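Local atomic coordinates of hydroxyethylphosphonate dioxygenase (Streptomyces albus, PDB entry 6B9R), a protein that probably uses a bound iron and molecular oxygen to convert 2-hydroxyethylphosphonate, its bound substrate, into hydroxymethylphosphonate and formate. Residues 86-91 against 377-382; 240-245 against 294-299; 300-305 against 335-340. All blocks are in the same frame, centred on the assembly; numbering follows the deposited sequence.

Contact 1: 86-91 against 377-382; sequences LRMMRV and VRWRYN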
ATOM      1  N   LEU A  86      -7.701  17.064 -14.018  1.00 16.93           N
ATOM      2  CA  LEU A  86      -8.942  17.402 -13.340  1.00 17.71           C
ATOM      3  C   LEU A  86     -10.049  17.103 -14.339  1.00 17.07           C
ATOM      4  O   LEU A  86      -9.889  17.352 -15.536  1.00 19.65           O
ATOM      5  CB  LEU A  86      -8.963  18.880 -12.901  1.00 18.18           C
ATOM      6  CG  LEU A  86     -10.109  19.402 -12.017  1.00 20.25           C
ATOM      7  CD1 LEU A  86      -9.657  20.561 -11.088  1.00 16.83           C
ATOM      8  CD2 LEU A  86     -11.305  19.862 -12.864  1.00 17.81           C
ATOM      9  N   ARG A  87     -11.146  16.526 -13.868  1.00 17.30           N
ATOM     10  CA  ARG A  87     -12.285  16.292 -14.746  1.00 17.83           C
ATOM     11  C   ARG A  87     -13.572  16.634 -14.010  1.00 17.47           C
ATOM     12  O   ARG A  87     -13.730  16.298 -12.833  1.00 17.97           O
ATOM     13  CB  ARG A  87     -12.331  14.844 -15.247  1.00 19.30           C
ATOM     14  CG  ARG A  87     -13.558  14.533 -16.091  1.00 20.70           C
ATOM     15  CD  ARG A  87     -13.503  13.126 -16.707  1.00 18.65           C
ATOM     16  NE  ARG A  87     -12.753  12.160 -15.898  1.00 17.93           N
ATOM     17  CZ  ARG A  87     -13.232  11.519 -14.833  1.00 24.47           C
ATOM     18  NH1 ARG A  87     -14.471  11.735 -14.407  1.00 22.20           N
ATOM     19  NH2 ARG A  87     -12.459  10.659 -14.187  1.00 22.52           N
ATOM     20  N   MET A  88     -14.484  17.302 -14.709  1.00 17.63           N
ATOM     21  CA  MET A  88     -15.764  17.684 -14.142  1.00 19.65           C
ATOM     22  C   MET A  88     -16.841  16.715 -14.600  1.00 20.73           C
ATOM     23  O   MET A  88     -16.775  16.154 -15.697  1.00 18.65           O
ATOM     24  CB  MET A  88     -16.146  19.114 -14.545  1.00 21.92           C
ATOM     25  CG  MET A  88     -15.065  20.112 -14.201  1.00 20.07           C
ATOM     26  SD  MET A  88     -15.423  21.801 -14.726  1.00 20.82           S
ATOM     27  CE  MET A  88     -14.017  22.594 -13.946  1.00 18.80           C
ATOM     28  N   MET A  89     -17.842  16.541 -13.748  1.00 17.89           N
ATOM     29  CA  MET A  89     -19.049  15.807 -14.082  1.00 18.28           C
ATOM     30  C   MET A  89     -20.250  16.721 -13.879  1.00 21.89           C
ATOM     31  O   MET A  89     -20.300  17.482 -12.906  1.00 21.25           O
ATOM     32  CB  MET A  89     -19.172  14.564 -13.212  1.00 17.99           C
ATOM     33  CG  MET A  89     -20.353  13.693 -13.588  1.00 18.44           C
ATOM     34  SD  MET A  89     -20.384  12.207 -12.586  1.00 22.73           S
ATOM     35  CE  MET A  89     -21.821  11.415 -13.308  1.00 18.84           C
ATOM     36  N   ARG A  90     -21.212  16.664 -14.800  1.00 19.20           N
ATOM     37  CA  ARG A  90     -22.324  17.606 -14.802  1.00 20.99           C
ATOM     38  C   ARG A  90     -23.569  17.001 -14.158  1.00 20.81           C
ATOM     39  O   ARG A  90     -23.795  15.788 -14.215  1.00 22.41           O
ATOM     40  CB  ARG A  90     -22.673  18.048 -16.230  1.00 22.87           C
ATOM     41  CG  ARG A  90     -21.495  18.559 -17.056  1.00 20.41           C
ATOM     42  CD  ARG A  90     -20.846  19.763 -16.404  1.00 25.40           C
ATOM     43  NE  ARG A  90     -19.698  20.237 -17.172  1.00 24.70           N
ATOM     44  CZ  ARG A  90     -18.899  21.225 -16.779  1.00 28.35           C
ATOM     45  NH1 ARG A  90     -19.128  21.830 -15.623  1.00 27.27           N
ATOM     46  NH2 ARG A  90     -17.871  21.596 -17.534  1.00 26.19           N
ATOM     47  N   VAL A  91     -24.395  17.878 -13.586  1.00 20.01           N
ATOM     48  CA  VAL A  91     -25.705  17.531 -13.041  1.00 22.80           C
ATOM     49  C   VAL A  91     -26.477  16.611 -13.970  1.00 27.15           C
ATOM     50  O   VAL A  91     -27.050  15.607 -13.529  1.00 25.95           O
ATOM     51  CB  VAL A  91     -26.535  18.798 -12.773  1.00 29.07           C
ATOM     52  CG1 VAL A  91     -27.980  18.431 -12.461  1.00 33.56           C
ATOM     53  CG2 VAL A  91     -25.941  19.573 -11.651  1.00 22.91           C
ATOM     54  N   VAL A 377     -12.791  27.227 -12.095  1.00 19.49           N
ATOM     55  CA  VAL A 377     -11.612  26.479 -11.675  1.00 19.83           C
ATOM     56  C   VAL A 377     -10.534  26.677 -12.725  1.00 24.24           C
ATOM     57  O   VAL A 377     -10.810  26.590 -13.928  1.00 24.66           O
ATOM     58  CB  VAL A 377     -11.919  24.979 -11.488  1.00 24.03           C
ATOM     59  CG1 VAL A 377     -10.720  24.265 -10.869  1.00 24.11           C
ATOM     60  CG2 VAL A 377     -13.171  24.785 -10.624  1.00 26.36           C
ATOM     61  N   ARG A 378      -9.315  26.959 -12.276  1.00 20.17           N
ATOM     62  CA  ARG A 378      -8.185  27.131 -13.179  1.00 24.97           C
ATOM     63  C   ARG A 378      -7.044  26.267 -12.670  1.00 21.16           C
ATOM     64  O   ARG A 378      -6.729  26.298 -11.479  1.00 20.00           O
ATOM     65  CB  ARG A 378      -7.775  28.605 -13.267  1.00 22.01           C
ATOM     66  CG  ARG A 378      -8.924  29.489 -13.732  1.00 33.13           C
ATOM     67  CD  ARG A 378      -8.540  30.953 -13.783  1.00 40.61           C
ATOM     68  NE  ARG A 378      -9.601  31.772 -14.361  1.00 45.33           N
ATOM     69  CZ  ARG A 378     -10.660  32.217 -13.687  1.00 48.76           C
ATOM     70  NH1 ARG A 378     -10.813  31.918 -12.398  1.00 40.87           N
ATOM     71  NH2 ARG A 378     -11.568  32.961 -14.300  1.00 49.89           N
ATOM     72  N   TRP A 379      -6.450  25.469 -13.547  1.00 22.85           N
ATOM     73  CA  TRP A 379      -5.471  24.523 -13.048  1.00 21.03           C
ATOM     74  C   TRP A 379      -4.397  24.308 -14.098  1.00 23.65           C
ATOM     75  O   TRP A 379      -4.546  24.682 -15.264  1.00 18.56           O
ATOM     76  CB  TRP A 379      -6.148  23.208 -12.618  1.00 18.02           C
ATOM     77  CG  TRP A 379      -6.623  22.295 -13.712  1.00 22.15           C
ATOM     78  CD1 TRP A 379      -5.946  21.223 -14.223  1.00 18.41           C
ATOM     79  CD2 TRP A 379      -7.886  22.336 -14.398  1.00 20.47           C
ATOM     80  NE1 TRP A 379      -6.699  20.607 -15.192  1.00 19.27           N
ATOM     81  CE2 TRP A 379      -7.892  21.265 -15.321  1.00 18.74           C
ATOM     82  CE3 TRP A 379      -9.005  23.179 -14.332  1.00 16.81           C
ATOM     83  CZ2 TRP A 379      -8.970  21.008 -16.173  1.00 17.26           C
ATOM     84  CZ3 TRP A 379     -10.081  22.925 -15.179  1.00 18.17           C
ATOM     85  CH2 TRP A 379     -10.053  21.842 -16.087  1.00 17.43           C
ATOM     86  N   ARG A 380      -3.298  23.708 -13.655  1.00 20.66           N
ATOM     87  CA  ARG A 380      -2.177  23.380 -14.519  1.00 23.16           C
ATOM     88  C   ARG A 380      -1.867  21.895 -14.389  1.00 20.93           C
ATOM     89  O   ARG A 380      -2.064  21.293 -13.332  1.00 22.31           O
ATOM     90  CB  ARG A 380      -0.941  24.217 -14.168  1.00 29.81           C
ATOM     91  N   TYR A 381      -1.375  21.311 -15.478  1.00 20.32           N
ATOM     92  CA  TYR A 381      -0.994  19.903 -15.478  1.00 22.99           C
ATOM     93  C   TYR A 381      -0.095  19.659 -16.672  1.00 21.90           C
ATOM     94  O   TYR A 381      -0.496  19.935 -17.805  1.00 24.57           O
ATOM     95  CB  TYR A 381      -2.220  18.980 -15.551  1.00 23.37           C
ATOM     96  CG  TYR A 381      -1.914  17.491 -15.599  1.00 21.47           C
ATOM     97  CD1 TYR A 381      -1.042  16.899 -14.683  1.00 17.85           C
ATOM     98  CD2 TYR A 381      -2.536  16.670 -16.536  1.00 18.38           C
ATOM     99  CE1 TYR A 381      -0.778  15.523 -14.717  1.00 18.73           C
ATOM    100  CE2 TYR A 381      -2.289  15.302 -16.576  1.00 23.31           C
ATOM    101  CZ  TYR A 381      -1.415  14.731 -15.663  1.00 18.94           C
ATOM    102  OH  TYR A 381      -1.182  13.371 -15.715  1.00 24.36           O
ATOM    103  N   ASN A 382       1.100  19.131 -16.410  1.00 25.15           N
ATOM    104  CA  ASN A 382       2.063  18.752 -17.448  1.00 32.55           C
ATOM    105  C   ASN A 382       2.286  19.887 -18.451  1.00 36.64           C
ATOM    106  O   ASN A 382       2.181  19.708 -19.665  1.00 41.45           O
ATOM    107  CB  ASN A 382       1.627  17.473 -18.163  1.00 37.54           C
ATOM    108  CG  ASN A 382       1.830  16.234 -17.315  1.00 40.20           C
ATOM    109  OD1 ASN A 382       2.635  16.228 -16.379  1.00 37.78           O
ATOM    110  ND2 ASN A 382       1.099  15.175 -17.637  1.00 40.41           N
TER

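Contact 2: 240-245 against 294-299; sequences AMLRSV and RELLVP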
ATOM      1  N   ALA A 240       1.456  -3.786  21.773  1.00 20.31           N
ATOM      2  CA  ALA A 240       1.289  -4.781  20.718  1.00 21.83           C
ATOM      3  C   ALA A 240       2.190  -4.482  19.528  1.00 25.36           C
ATOM      4  O   ALA A 240       2.762  -5.399  18.926  1.00 21.11           O
ATOM      5  CB  ALA A 240      -0.172  -4.835  20.266  1.00 20.81           C
ATOM      6  N   MET A 241       2.296  -3.203  19.172  1.00 18.92           N
ATOM      7  CA  MET A 241       3.206  -2.750  18.129  1.00 18.78           C
ATOM      8  C   MET A 241       4.647  -3.119  18.466  1.00 20.62           C
ATOM      9  O   MET A 241       5.378  -3.650  17.623  1.00 16.71           O
ATOM     10  CB  MET A 241       3.048  -1.240  17.968  1.00 20.49           C
ATOM     11  CG  MET A 241       3.792  -0.586  16.822  1.00 28.89           C
ATOM     12  SD  MET A 241       3.003  -0.959  15.253  1.00 42.24           S
ATOM     13  CE  MET A 241       4.158  -2.197  14.731  1.00 20.86           C
ATOM     14  N   LEU A 242       5.074  -2.839  19.701  1.00 17.00           N
ATOM     15  CA  LEU A 242       6.418  -3.222  20.121  1.00 17.34           C
ATOM     16  C   LEU A 242       6.610  -4.733  20.038  1.00 20.00           C
ATOM     17  O   LEU A 242       7.610  -5.210  19.487  1.00 21.41           O
ATOM     18  CB  LEU A 242       6.684  -2.718  21.538  1.00 15.94           C
ATOM     19  CG  LEU A 242       8.036  -3.113  22.137  1.00 18.53           C
ATOM     20  CD1 LEU A 242       9.185  -2.521  21.311  1.00 27.77           C
ATOM     21  CD2 LEU A 242       8.125  -2.664  23.595  1.00 19.94           C
ATOM     22  N   ARG A 243       5.653  -5.512  20.562  1.00 16.36           N
ATOM     23  CA  ARG A 243       5.772  -6.969  20.444  1.00 23.35           C
ATOM     24  C   ARG A 243       5.866  -7.398  18.982  1.00 22.02           C
ATOM     25  O   ARG A 243       6.619  -8.320  18.635  1.00 17.88           O
ATOM     26  CB  ARG A 243       4.584  -7.672  21.112  1.00 19.38           C
ATOM     27  CG  ARG A 243       4.527  -7.534  22.642  1.00 18.32           C
ATOM     28  CD  ARG A 243       3.540  -8.515  23.251  1.00 20.62           C
ATOM     29  NE  ARG A 243       2.245  -8.543  22.565  1.00 21.51           N
ATOM     30  CZ  ARG A 243       1.215  -7.752  22.870  1.00 30.43           C
ATOM     31  NH1 ARG A 243       1.326  -6.848  23.836  1.00 24.21           N
ATOM     32  NH2 ARG A 243       0.073  -7.856  22.208  1.00 31.96           N
ATOM     33  N   SER A 244       5.104  -6.741  18.110  1.00 20.01           N
ATOM     34  CA  SER A 244       5.102  -7.136  16.705  1.00 21.68           C
ATOM     35  C   SER A 244       6.453  -6.873  16.043  1.00 20.52           C
ATOM     36  O   SER A 244       6.934  -7.698  15.246  1.00 18.39           O
ATOM     37  CB  SER A 244       3.978  -6.407  15.964  1.00 26.51           C
ATOM     38  OG  SER A 244       3.921  -6.818  14.608  1.00 30.20           O
ATOM     39  N   VAL A 245       7.082  -5.734  16.346  1.00 16.33           N
ATOM     40  CA  VAL A 245       8.388  -5.443  15.758  1.00 18.48           C
ATOM     41  C   VAL A 245       9.449  -6.359  16.351  1.00 18.54           C
ATOM     42  O   VAL A 245      10.360  -6.812  15.646  1.00 17.63           O
ATOM     43  CB  VAL A 245       8.743  -3.952  15.932  1.00 18.13           C
ATOM     44  CG1 VAL A 245      10.099  -3.643  15.305  1.00 18.80           C
ATOM     45  CG2 VAL A 245       7.665  -3.083  15.283  1.00 20.21           C
ATOM     46  N   ARG A 294       8.795   6.355  14.103  1.00 20.60           N
ATOM     47  CA  ARG A 294       7.514   6.305  13.406  1.00 20.37           C
ATOM     48  C   ARG A 294       6.862   4.929  13.509  1.00 24.74           C
ATOM     49  O   ARG A 294       5.645   4.821  13.694  1.00 23.94           O
ATOM     50  CB  ARG A 294       7.726   6.700  11.940  1.00 26.11           C
ATOM     51  CG  ARG A 294       6.468   6.744  11.093  1.00 31.59           C
ATOM     52  CD  ARG A 294       6.740   7.190   9.647  1.00 23.22           C
ATOM     53  NE  ARG A 294       5.521   7.046   8.852  1.00 25.70           N
ATOM     54  CZ  ARG A 294       4.745   8.055   8.454  1.00 28.81           C
ATOM     55  NH1 ARG A 294       3.640   7.801   7.766  1.00 29.26           N
ATOM     56  NH2 ARG A 294       5.076   9.318   8.716  1.00 20.54           N
ATOM     57  N   GLU A 295       7.658   3.860  13.416  1.00 22.52           N
ATOM     58  CA  GLU A 295       7.092   2.522  13.334  1.00 17.39           C
ATOM     59  C   GLU A 295       6.649   1.954  14.675  1.00 18.75           C
ATOM     60  O   GLU A 295       5.968   0.921  14.683  1.00 25.42           O
ATOM     61  CB  GLU A 295       8.102   1.566  12.675  1.00 17.34           C
ATOM     62  CG  GLU A 295       8.421   1.977  11.253  1.00 18.89           C
ATOM     63  CD  GLU A 295       7.205   1.868  10.328  1.00 24.17           C
ATOM     64  OE1 GLU A 295       6.309   1.038  10.598  1.00 21.71           O
ATOM     65  OE2 GLU A 295       7.148   2.610   9.326  1.00 25.87           O
ATOM     66  N   LEU A 296       7.006   2.583  15.801  1.00 17.54           N
ATOM     67  CA  LEU A 296       6.557   2.135  17.116  1.00 17.71           C
ATOM     68  C   LEU A 296       5.354   2.919  17.624  1.00 23.87           C
ATOM     69  O   LEU A 296       4.847   2.618  18.711  1.00 24.21           O
ATOM     70  CB  LEU A 296       7.699   2.232  18.130  1.00 21.73           C
ATOM     71  CG  LEU A 296       8.952   1.395  17.839  1.00 19.52           C
ATOM     72  CD1 LEU A 296       9.999   1.621  18.947  1.00 19.82           C
ATOM     73  CD2 LEU A 296       8.633  -0.083  17.722  1.00 24.68           C
ATOM     74  N   LEU A 297       4.894   3.915  16.870  1.00 22.93           N
ATOM     75  CA  LEU A 297       3.740   4.726  17.233  1.00 20.70           C
ATOM     76  C   LEU A 297       2.497   4.184  16.539  1.00 23.68           C
ATOM     77  O   LEU A 297       2.558   3.759  15.384  1.00 21.38           O
ATOM     78  CB  LEU A 297       3.956   6.188  16.846  1.00 20.31           C
ATOM     79  CG  LEU A 297       5.058   6.932  17.601  1.00 20.63           C
ATOM     80  CD1 LEU A 297       5.069   8.390  17.161  1.00 22.32           C
ATOM     81  CD2 LEU A 297       4.820   6.830  19.105  1.00 22.95           C
ATOM     82  N   VAL A 298       1.373   4.192  17.248  1.00 21.65           N
ATOM     83  CA  VAL A 298       0.118   3.639  16.759  1.00 20.95           C
ATOM     84  C   VAL A 298      -0.911   4.760  16.770  1.00 23.85           C
ATOM     85  O   VAL A 298      -1.044   5.451  17.780  1.00 24.29           O
ATOM     86  CB  VAL A 298      -0.374   2.454  17.611  1.00 29.77           C
ATOM     87  CG1 VAL A 298      -1.590   1.799  16.968  1.00 26.02           C
ATOM     88  CG2 VAL A 298       0.739   1.438  17.806  1.00 25.14           C
ATOM     89  N   PRO A 299      -1.653   4.980  15.694  1.00 25.97           N
ATOM     90  CA  PRO A 299      -2.662   6.036  15.725  1.00 24.57           C
ATOM     91  C   PRO A 299      -3.789   5.660  16.664  1.00 25.23           C
ATOM     92  O   PRO A 299      -4.086   4.483  16.878  1.00 27.92           O
ATOM     93  CB  PRO A 299      -3.146   6.112  14.273  1.00 25.43           C
ATOM     94  CG  PRO A 299      -2.935   4.736  13.763  1.00 28.02           C
ATOM     95  CD  PRO A 299      -1.652   4.271  14.407  1.00 30.23           C
TER

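Contact 3: 300-305 against 335-340; sequences HTTTEA and GDPLHP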
ATOM      1  N   HIS A 300      -4.371   6.684  17.271  1.00 29.39           N
ATOM      2  CA  HIS A 300      -5.614   6.528  17.999  1.00 32.98           C
ATOM      3  C   HIS A 300      -6.764   6.833  17.057  1.00 37.05           C
ATOM      4  O   HIS A 300      -6.581   7.395  15.975  1.00 43.21           O
ATOM      5  CB  HIS A 300      -5.648   7.451  19.212  1.00 36.48           C
ATOM      6  CG  HIS A 300      -4.573   7.167  20.213  1.00 46.30           C
ATOM      7  ND1 HIS A 300      -4.770   6.348  21.306  1.00 50.94           N
ATOM      8  CD2 HIS A 300      -3.288   7.588  20.286  1.00 52.16           C
ATOM      9  CE1 HIS A 300      -3.655   6.281  22.010  1.00 51.75           C
ATOM     10  NE2 HIS A 300      -2.740   7.025  21.414  1.00 49.81           N
ATOM     11  N   THR A 301      -7.949   6.416  17.452  1.00 29.33           N
ATOM     12  CA  THR A 301      -9.143   6.779  16.716  1.00 26.02           C
ATOM     13  C   THR A 301     -10.004   7.677  17.596  1.00 34.20           C
ATOM     14  O   THR A 301      -9.880   7.673  18.823  1.00 31.84           O
ATOM     15  CB  THR A 301      -9.906   5.529  16.278  1.00 28.76           C
ATOM     16  OG1 THR A 301     -10.926   5.893  15.340  1.00 29.23           O
ATOM     17  CG2 THR A 301     -10.523   4.828  17.493  1.00 26.51           C
ATOM     18  N   THR A 302     -10.849   8.491  16.961  1.00 32.42           N
ATOM     19  CA  THR A 302     -11.813   9.300  17.696  1.00 36.14           C
ATOM     20  C   THR A 302     -13.231   8.766  17.549  1.00 39.15           C
ATOM     21  O   THR A 302     -14.178   9.409  18.031  1.00 31.95           O
ATOM     22  CB  THR A 302     -11.762  10.771  17.255  1.00 30.77           C
ATOM     23  OG1 THR A 302     -12.148  10.889  15.877  1.00 33.20           O
ATOM     24  CG2 THR A 302     -10.365  11.345  17.446  1.00 24.68           C
ATOM     25  N   THR A 303     -13.393   7.613  16.899  1.00 32.85           N
ATOM     26  CA  THR A 303     -14.710   7.040  16.670  1.00 33.01           C
ATOM     27  C   THR A 303     -15.309   6.508  17.970  1.00 34.01           C
ATOM     28  O   THR A 303     -14.602   6.124  18.910  1.00 27.12           O
ATOM     29  CB  THR A 303     -14.659   5.901  15.635  1.00 31.27           C
ATOM     30  OG1 THR A 303     -13.609   4.977  15.956  1.00 32.83           O
ATOM     31  CG2 THR A 303     -14.460   6.438  14.212  1.00 20.41           C
ATOM     32  N   GLU A 304     -16.639   6.495  18.001  1.00 28.86           N
ATOM     33  CA  GLU A 304     -17.435   5.883  19.053  1.00 29.96           C
ATOM     34  C   GLU A 304     -18.631   5.251  18.359  1.00 35.43           C
ATOM     35  O   GLU A 304     -19.276   5.896  17.525  1.00 30.19           O
ATOM     36  CB  GLU A 304     -17.862   6.914  20.109  1.00 36.09           C
ATOM     37  CG  GLU A 304     -18.830   6.385  21.191  1.00 45.66           C
ATOM     38  CD  GLU A 304     -18.358   5.092  21.850  1.00 52.59           C
ATOM     39  OE1 GLU A 304     -17.130   4.872  21.949  1.00 55.69           O
ATOM     40  OE2 GLU A 304     -19.223   4.291  22.271  1.00 55.05           O
ATOM     41  N   ALA A 305     -18.893   3.977  18.658  1.00 29.66           N
ATOM     42  CA  ALA A 305     -19.855   3.197  17.880  1.00 30.32           C
ATOM     43  C   ALA A 305     -19.508   3.254  16.390  1.00 24.91           C
ATOM     44  O   ALA A 305     -20.381   3.342  15.526  1.00 28.10           O
ATOM     45  CB  ALA A 305     -21.291   3.664  18.142  1.00 27.87           C
ATOM     46  N   GLY A 335     -13.612  13.597  10.324  1.00 17.54           N
ATOM     47  CA  GLY A 335     -12.563  12.707   9.881  1.00 20.39           C
ATOM     48  C   GLY A 335     -12.134  11.858  11.048  1.00 21.47           C
ATOM     49  O   GLY A 335     -12.827  11.768  12.058  1.00 21.07           O
ATOM     50  N   ASP A 336     -10.950  11.252  10.927  1.00 19.14           N
ATOM     51  CA  ASP A 336     -10.462  10.375  11.991  1.00 21.83           C
ATOM     52  C   ASP A 336      -8.964  10.178  11.838  1.00 17.21           C
ATOM     53  O   ASP A 336      -8.480  10.065  10.700  1.00 16.39           O
ATOM     54  CB  ASP A 336     -11.170   9.021  11.976  1.00 20.74           C
ATOM     55  CG  ASP A 336     -10.929   8.232  13.264  1.00 24.38           C
ATOM     56  OD1 ASP A 336     -11.588   8.553  14.274  1.00 25.60           O
ATOM     57  OD2 ASP A 336     -10.096   7.308  13.255  1.00 21.81           O
ATOM     58  N   PRO A 337      -8.202  10.134  12.942  1.00 15.25           N
ATOM     59  CA  PRO A 337      -6.746   9.930  12.831  1.00 18.38           C
ATOM     60  C   PRO A 337      -6.354   8.553  12.331  1.00 19.03           C
ATOM     61  O   PRO A 337      -5.176   8.353  12.006  1.00 18.13           O
ATOM     62  CB  PRO A 337      -6.228  10.150  14.266  1.00 15.19           C
ATOM     63  CG  PRO A 337      -7.354  10.882  14.993  1.00 26.09           C
ATOM     64  CD  PRO A 337      -8.629  10.472  14.313  1.00 22.87           C
ATOM     65  N   LEU A 338      -7.275   7.589  12.279  1.00 17.29           N
ATOM     66  CA  LEU A 338      -6.935   6.338  11.604  1.00 16.58           C
ATOM     67  C   LEU A 338      -6.658   6.586  10.129  1.00 17.98           C
ATOM     68  O   LEU A 338      -5.903   5.837   9.492  1.00 15.20           O
ATOM     69  CB  LEU A 338      -8.059   5.309  11.766  1.00 19.93           C
ATOM     70  CG  LEU A 338      -7.826   3.927  11.131  1.00 31.06           C
ATOM     71  CD1 LEU A 338      -6.985   3.040  12.048  1.00 33.08           C
ATOM     72  CD2 LEU A 338      -9.139   3.233  10.761  1.00 33.32           C
ATOM     73  N   HIS A 339      -7.252   7.639   9.580  1.00 16.47           N
ATOM     74  CA  HIS A 339      -7.053   8.067   8.200  1.00 14.42           C
ATOM     75  C   HIS A 339      -6.494   9.486   8.195  1.00 13.94           C
ATOM     76  O   HIS A 339      -7.199  10.444   7.852  1.00 16.52           O
ATOM     77  CB  HIS A 339      -8.358   7.993   7.413  1.00 12.95           C
ATOM     78  CG  HIS A 339      -8.572   6.674   6.739  1.00 12.54           C
ATOM     79  ND1 HIS A 339      -9.552   6.477   5.790  1.00 15.31           N
ATOM     80  CD2 HIS A 339      -7.936   5.488   6.882  1.00 21.22           C
ATOM     81  CE1 HIS A 339      -9.498   5.226   5.364  1.00 19.20           C
ATOM     82  NE2 HIS A 339      -8.530   4.605   6.015  1.00 19.34           N
ATOM     83  N   PRO A 340      -5.221   9.654   8.555  1.00 15.34           N
ATOM     84  CA  PRO A 340      -4.652  11.007   8.605  1.00 16.89           C
ATOM     85  C   PRO A 340      -4.647  11.711   7.260  1.00 21.06           C
ATOM     86  O   PRO A 340      -4.606  12.944   7.227  1.00 15.53           O
ATOM     87  CB  PRO A 340      -3.224  10.760   9.106  1.00 14.96           C
ATOM     88  CG  PRO A 340      -2.904   9.354   8.540  1.00 17.59           C
ATOM     89  CD  PRO A 340      -4.203   8.614   8.783  1.00 18.01           C
TER
HETATM   90  O   HOH W   1     -11.533  13.105  14.567  1.00 31.13           O

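Contact 1: 86-91 against 377-382
Leu-86 lies over one face of the Trp-379 indole, starting from CB. That atom sits above the five-membered ring in a CH-pi contact, 3.7 Å from the centroid of that ring and 17° off its normal; its nearest single atom is Trp-379 CE2, at 3.6 Å. With CG anti to the backbone N (chi1 -173°), the branch is carried onward and splits over two neighbours. CD1 reaches Val-377 CG1 at 3.9 Å, while CD2 lies 4.0 Å from both Trp-379 CZ3 and CH2, at the six-membered end of the indole. The two strands are not hydrogen-bonded to each other. Strand 86-89 is an edge strand, within this chain, of a seven-stranded antiparallel sheet and 375-381 the middle one of three, and the axes of the two short segments pass 9.6 Å apart, 144° from parallel. Side chains fill the space between the two sheets, consistent with the cupin-type beta-barrel fold of this enzyme family. Met-88 joins in with its extended chain: CE lies 4.0 Å from Val-377 CB and comes obliquely to the indole, 4.1 Å from Trp-379 CZ3. The indole is fixed further by neighbours. NE1 donates to Gln-84 O, just ahead of strand 86-89, and the ring also meets that of Tyr-386 of strand 384-390.

Contact 2: 240-245 against 294-299
Three consecutive side-chain atoms of Met-241 lie against Glu-295 O: CG comes to 3.4 Å from this carbonyl oxygen, and SD and CE follow at 3.6 Å each. No hydrogen bond crosses between the two segments; the bent thioether chain lies along the oxygen. Both segments belong to a Cro/C1-type helix-turn-helix domain by sequence family. Residues 240-245 lie on helix 238-249, and 294-299 lie in the loop that follows helix 279-288 and packs against helix 238-249, on its way to the beta-rich part of the protein. Within helix 238-249 the bond from Val-245 N to Met-241 O, 3.0 Å, keeps these two residues one turn apart on the side that faces Glu-295 and Leu-296. Met-241 owes its bent shape to chi2 (74°) and chi3 (-102°), which turn SD and CE along the oxygen. Nearer the backbone, its CB presses on Val-298 CG2 at 3.5 Å, the two side chains crossing at a slant. An alanine in place of this methionine would probably keep the CB contact with Val-298 CG2 but lose CG, SD and CE, leaving Glu-295 O without its thioether cover and a gap beside that oxygen. The same loop meets its copy across the dimer: Arg-294 NH1 forms a salt bridge with Glu-295 OE1 of the second subunit, while the reciprocal pair is long and weak. Leu-296 reaches inward between helices, touching Leu-282, Leu-285 and Ala-286 of helix 279-288. Its CD2 is 4.4 Å from Leu-242 CD1, and it meets Val-245 CG2 at 4.0 Å, the valine and leucine side chains crossing at about a right angle.

Contact 3: 300-305 against 335-340
Asp-336 spreads its carboxylate among three donors of Thr-301 and Thr-302. Thr-301 OG1 gives the shortest bond, 2.7 Å to OD2 on its syn side. OD1 takes two more: Thr-302 N on the syn side at 2.8 Å, and Thr-302 OG1 on the anti side at 2.9 Å, both from the same face of the carboxylate plane. A fourth donor comes from its own segment, Leu-338 N reaching OD2 at 3.0 Å from above the plane; this closes an Asx turn at the start of the type I beta turn 336-339. CG of Asp-336 stands anti to its N (chi1 -166°), which brings the carboxylate across to the threonines. Thr-303 OG1 in turn donates to Thr-301 OG1 and helps to orient that hydroxyl. Farther out, a water donates to Thr-302 OG1 at 2.6 Å and to Gly-335 O at 3.1 Å. Packing completes the contact: Thr-302 CG2 rests 3.7 Å from Pro-337 CD, and Pro-337 CB lies 3.3 Å from His-300 O. With four donors round its two oxygens, Asp-336 is probably ionised and ties two irregular loops together.

Contacts 2 and 3 are neighbours, their centres about 17 Å apart; they follow each other along the chain, 294-299 running straight into 300-305, and touch where Pro-299 CB lies 3.8 Å from Pro-337 O. Together they mark the passage from the helix-turn-helix domain to the beta-sheet region, which 300-305 enters ahead of strand 307-310. Contact 1 lies apart, its centre about 40 Å from that of contact 2 and 31 Å from that of contact 3, across the centre of the chain. Its segments, 86-91 and 377-382, enclose both other contacts in sequence, bringing early and late strands together. All three reach the second subunit, so the dimer interface extends over both regions.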